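Local coordinates for mitogen-activated protein kinase, putative (Map kinase-like protein) (Leishmania major, PDB 3PG1) that probably transfers phosphate from ATP to serine and threonine residues of its substrates, as a parasite member of the MAP kinase family, at residues E302-P305 and Q306-I309. Residues are numbered along the deposited sequence; the frame is centred on the assembly and turned at random.
Sequences EFNP and QRRI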
ATOM      1  N   GLU A 302      10.055 -16.541   3.857  1.00 25.59           N
ATOM      2  CA  GLU A 302      10.396 -17.743   3.101  1.00 25.12           C
ATOM      3  C   GLU A 302      10.628 -17.283   1.678  1.00 24.67           C
ATOM      4  O   GLU A 302       9.772 -16.607   1.124  1.00 21.23           O
ATOM      5  CB  GLU A 302       9.251 -18.795   3.100  1.00 25.71           C
ATOM      6  CG  GLU A 302       9.307 -19.663   4.332  1.00 33.34           C
ATOM      7  CD  GLU A 302      10.397 -20.720   4.368  1.00 37.69           C
ATOM      8  OE1 GLU A 302      11.066 -20.971   3.339  1.00 30.15           O
ATOM      9  OE2 GLU A 302      10.536 -21.341   5.441  1.00 38.19           O
ATOM     10  N   PHE A 303      11.754 -17.678   1.090  1.00 23.43           N
ATOM     11  CA  PHE A 303      12.105 -17.281  -0.283  1.00 24.06           C
ATOM     12  C   PHE A 303      11.009 -17.738  -1.253  1.00 25.23           C
ATOM     13  O   PHE A 303      10.563 -16.984  -2.121  1.00 22.89           O
ATOM     14  CB  PHE A 303      13.448 -17.939  -0.667  1.00 26.86           C
ATOM     15  CG  PHE A 303      14.021 -17.432  -1.969  1.00 27.85           C
ATOM     16  CD1 PHE A 303      14.957 -16.403  -1.981  1.00 29.01           C
ATOM     17  CD2 PHE A 303      13.594 -17.956  -3.190  1.00 29.50           C
ATOM     18  CE1 PHE A 303      15.494 -15.935  -3.195  1.00 29.41           C
ATOM     19  CE2 PHE A 303      14.110 -17.467  -4.407  1.00 31.43           C
ATOM     20  CZ  PHE A 303      15.082 -16.487  -4.395  1.00 29.38           C
ATOM     21  N   ASN A 304      10.563 -18.969  -1.092  1.00 23.01           N
ATOM     22  CA  ASN A 304       9.552 -19.522  -1.987  1.00 23.70           C
ATOM     23  C   ASN A 304       8.141 -19.210  -1.439  1.00 25.74           C
ATOM     24  O   ASN A 304       7.810 -19.700  -0.355  1.00 25.59           O
ATOM     25  CB  ASN A 304       9.774 -21.052  -2.123  1.00 26.29           C
ATOM     26  CG  ASN A 304       8.756 -21.765  -2.983  1.00 38.24           C
ATOM     27  OD1 ASN A 304       7.822 -21.151  -3.470  1.00 24.89           O
ATOM     28  ND2 ASN A 304       8.956 -23.070  -3.266  1.00 30.71           N
ATOM     29  N   PRO A 305       7.272 -18.470  -2.199  1.00 24.45           N
ATOM     30  CA  PRO A 305       5.898 -18.181  -1.710  1.00 23.19           C
ATOM     31  C   PRO A 305       5.040 -19.415  -1.417  1.00 22.96           C
ATOM     32  O   PRO A 305       4.159 -19.342  -0.556  1.00 22.52           O
ATOM     33  CB  PRO A 305       5.278 -17.378  -2.869  1.00 24.50           C
ATOM     34  CG  PRO A 305       6.062 -17.754  -4.027  1.00 27.78           C
ATOM     35  CD  PRO A 305       7.473 -17.870  -3.534  1.00 23.77           C
ATOM     36  N   GLN A 306       5.321 -20.558  -2.065  1.00 22.31           N
ATOM     37  CA  GLN A 306       4.549 -21.794  -1.791  1.00 24.06           C
ATOM     38  C   GLN A 306       4.703 -22.228  -0.311  1.00 29.35           C
ATOM     39  O   GLN A 306       3.835 -22.931   0.157  1.00 29.86           O
ATOM     40  CB  GLN A 306       5.063 -22.962  -2.656  1.00 24.97           C
ATOM     41  CG  GLN A 306       4.975 -22.619  -4.139  1.00 28.04           C
ATOM     42  CD  GLN A 306       5.607 -23.608  -5.046  1.00 30.70           C
ATOM     43  OE1 GLN A 306       6.665 -24.193  -4.765  1.00 31.27           O
ATOM     44  NE2 GLN A 306       4.998 -23.773  -6.206  1.00 27.57           N
ATOM     45  N   ARG A 307       5.798 -21.828   0.397  1.00 23.91           N
ATOM     46  CA  ARG A 307       6.050 -22.212   1.812  1.00 23.96           C
ATOM     47  C   ARG A 307       5.891 -21.019   2.743  1.00 25.70           C
ATOM     48  O   ARG A 307       6.177 -21.160   3.940  1.00 26.29           O
ATOM     49  CB  ARG A 307       7.538 -22.686   1.992  1.00 28.25           C
ATOM     50  CG  ARG A 307       7.929 -23.949   1.309  1.00 37.23           C
ATOM     51  CD  ARG A 307       9.404 -24.316   1.519  1.00 28.46           C
ATOM     52  NE  ARG A 307      10.021 -24.580   0.205  1.00 48.93           N
ATOM     53  CZ  ARG A 307      10.023 -25.758  -0.410  1.00 60.75           C
ATOM     54  NH1 ARG A 307       9.536 -26.833   0.194  1.00 64.83           N
ATOM     55  NH2 ARG A 307      10.547 -25.880  -1.616  1.00 49.63           N
ATOM     56  N   ARG A 308       5.565 -19.849   2.201  1.00 20.41           N
ATOM     57  CA  ARG A 308       5.433 -18.584   2.951  1.00 20.24           C
ATOM     58  C   ARG A 308       4.115 -18.545   3.748  1.00 22.95           C
ATOM     59  O   ARG A 308       3.028 -18.921   3.250  1.00 20.28           O
ATOM     60  CB  ARG A 308       5.606 -17.366   2.026  1.00 19.31           C
ATOM     61  CG  ARG A 308       5.917 -16.041   2.800  1.00 19.38           C
ATOM     62  CD  ARG A 308       6.136 -14.866   1.827  1.00 19.49           C
ATOM     63  NE  ARG A 308       7.212 -15.211   0.863  1.00 22.65           N
ATOM     64  CZ  ARG A 308       7.229 -14.878  -0.431  1.00 23.64           C
ATOM     65  NH1 ARG A 308       6.274 -14.106  -0.936  1.00 18.46           N
ATOM     66  NH2 ARG A 308       8.241 -15.253  -1.209  1.00 20.82           N
ATOM     67  N   ILE A 309       4.222 -18.123   4.994  1.00 19.24           N
ATOM     68  CA  ILE A 309       3.072 -18.148   5.914  1.00 19.31           C
ATOM     69  C   ILE A 309       1.940 -17.229   5.394  1.00 24.59           C
ATOM     70  O   ILE A 309       2.220 -16.150   4.910  1.00 24.29           O
ATOM     71  CB  ILE A 309       3.499 -17.830   7.373  1.00 22.53           C
ATOM     72  CG1 ILE A 309       2.363 -18.150   8.405  1.00 21.36           C
ATOM     73  CG2 ILE A 309       3.959 -16.332   7.513  1.00 22.73           C
ATOM     74  CD1 ILE A 309       2.835 -18.061   9.920  1.00 20.84           C
TER
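From N304 to R308 the chain turns through a short 3-10 segment, 305-307, closed by two backbone bonds: R307 N gives to N304 O at 3.0 Å, and R308 N to P305 O. A chi1 of 178° carries the N304 amide forward along the chain to meet Q306 twice: N304 OD1 takes the backbone N of Q306 at 2.9 Å, an Asx turn with the donor well above the carbonyl plane, while N304 ND2 gives to Q306 OE1 at 3.0 Å, nearly in its own amide plane. These residues begin the N-P-x-x-R turn of the kinase C-lobe, between helices 291-300 and 311-315. R308 then folds back over the turn. R308 NE and NH2 both give side-on to E302 O, at 2.9 and 3.1 Å, in the plane of guanidinium and carbonyl alike; a weak bond joins R308 NH2 to F303 O. P305 CA sits 3.7 Å above the centre of one R308 guanidinium face. R308 NH1 completes the kinase-family salt bridge with E203, in the APE motif that ends the activation segment, and also bonds L214 O. The R307 guanidinium runs past the N304 amide, their planes 83° apart, to a salt bridge with D257, and E302 CG touches R307 O at 3.5 Å.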